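Local coordinates for tail fiber protein (Pseudomonas aeruginosa, PDB 6CL6) that forms the receptor-binding fibre of an R-type pyocin, a contractile injection system, and probably recognises the surface of target bacteria through its tip, at residues V304-P307 / D311-I314. Numbering follows the deposited sequence.
Sequences VTCP and DASI
Ala312 sets its single methyl, CB, into a shallow hollow on strand 297-306. The floor of that hollow is the backbone carbonyl Thr305 O, 3.5 Å from Ala312 CB; Val304 CG2 and Cys306 SG form its rims, at 3.8 and 3.9 Å from the same methyl. Cys306 keeps its sulfur beside its own backbone N (chi1 -61°), a setting that brings SG up to the methyl. Beyond the valine rim, Ile314 CG2 is a second bump, set into the notch between the two methyls of Val304, 3.6 Å from Val304 CB and 3.7 Å from each of CG1 and CG2. The two side chains cross at about a right angle. At the turn end, the Pro307 ring edges up to the opposing backbone, its CD 3.2 Å from Asp311 O. The Asp311 CB bond points away from the interface, and its carboxylate forms salt bridges with Arg346 and Arg356. The segments run antiparallel, at 160°, yet they pair with different neighbours: Val304 and Cys306 bond through their backbones to strand 363-371, Ala312 and Ile314 to strand 352-357. The contact therefore joins the five-stranded sheet to the edge strand of the three-stranded sheet through apolar side chains, with backbone carbonyls against Ala312 and Pro307, on either side of a short three-residue connection. Passing from one sheet to the other in this way is characteristic of a beta-arch, and is consistent with a beta-sandwich of the H-type lectin clan, to which the C-terminal family belongs.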
loop_
_atom_site.group_PDB
_atom_site.type_symbol
_atom_site.label_atom_id
_atom_site.label_comp_id
_atom_site.label_asym_id
_atom_site.label_seq_id
_atom_site.Cartn_x
_atom_site.Cartn_y
_atom_site.Cartn_z
ATOM N N VAL A 304 65.281 -76.192 -24.430
ATOM C CA VAL A 304 65.842 -76.454 -25.748
ATOM C C VAL A 304 66.639 -77.746 -25.686
ATOM O O VAL A 304 67.300 -78.029 -24.690
ATOM C CB VAL A 304 66.702 -75.258 -26.230
ATOM C CG1 VAL A 304 67.925 -75.073 -25.367
ATOM C CG2 VAL A 304 67.079 -75.409 -27.686
ATOM N N THR A 305 66.562 -78.537 -26.757
ATOM C CA THR A 305 67.398 -79.739 -26.894
ATOM C C THR A 305 68.710 -79.336 -27.545
ATOM O O THR A 305 68.717 -78.758 -28.646
ATOM C CB THR A 305 66.694 -80.815 -27.714
ATOM O OG1 THR A 305 65.501 -81.231 -27.033
ATOM C CG2 THR A 305 67.616 -82.051 -27.886
ATOM N N CYS A 306 69.808 -79.615 -26.859
ATOM C CA CYS A 306 71.147 -79.315 -27.343
ATOM C C CYS A 306 71.860 -80.611 -27.755
ATOM O O CYS A 306 71.633 -81.672 -27.150
ATOM C CB CYS A 306 72.000 -78.613 -26.265
ATOM S SG CYS A 306 71.394 -77.062 -25.703
ATOM N N PRO A 307 72.720 -80.566 -28.760
ATOM C CA PRO A 307 73.540 -81.742 -29.080
ATOM C C PRO A 307 74.664 -81.875 -28.062
ATOM O O PRO A 307 74.967 -80.956 -27.303
ATOM C CB PRO A 307 74.099 -81.444 -30.473
ATOM C CG PRO A 307 73.701 -79.993 -30.804
ATOM C CD PRO A 307 73.203 -79.390 -29.488
ATOM N N ASP A 311 76.226 -76.336 -29.360
ATOM C CA ASP A 311 75.252 -75.266 -29.193
ATOM C C ASP A 311 73.885 -75.616 -29.770
ATOM O O ASP A 311 73.744 -76.427 -30.691
ATOM C CB ASP A 311 75.720 -73.976 -29.883
ATOM C CG ASP A 311 76.961 -73.385 -29.275
ATOM O OD1 ASP A 311 77.175 -73.523 -28.065
ATOM O OD2 ASP A 311 77.726 -72.762 -30.035
ATOM N N ALA A 312 72.873 -74.943 -29.239
ATOM C CA ALA A 312 71.563 -74.866 -29.872
ATOM C C ALA A 312 71.068 -73.442 -29.725
ATOM O O ALA A 312 71.282 -72.801 -28.683
ATOM C CB ALA A 312 70.550 -75.847 -29.265
ATOM N N SER A 313 70.374 -72.962 -30.756
ATOM C CA SER A 313 69.806 -71.624 -30.756
ATOM C C SER A 313 68.413 -71.637 -30.153
ATOM O O SER A 313 67.667 -72.605 -30.292
ATOM C CB SER A 313 69.737 -71.085 -32.188
ATOM O OG SER A 313 71.035 -70.890 -32.710
ATOM N N ILE A 314 68.066 -70.552 -29.457
ATOM C CA ILE A 314 66.716 -70.402 -28.939
ATOM C C ILE A 314 66.130 -69.109 -29.485
ATOM O O ILE A 314 66.847 -68.170 -29.845
ATOM C CB ILE A 314 66.633 -70.401 -27.393
ATOM C CG1 ILE A 314 67.468 -69.262 -26.805
ATOM C CG2 ILE A 314 67.068 -71.765 -26.829
ATOM C CD1 ILE A 314 67.163 -68.954 -25.314
#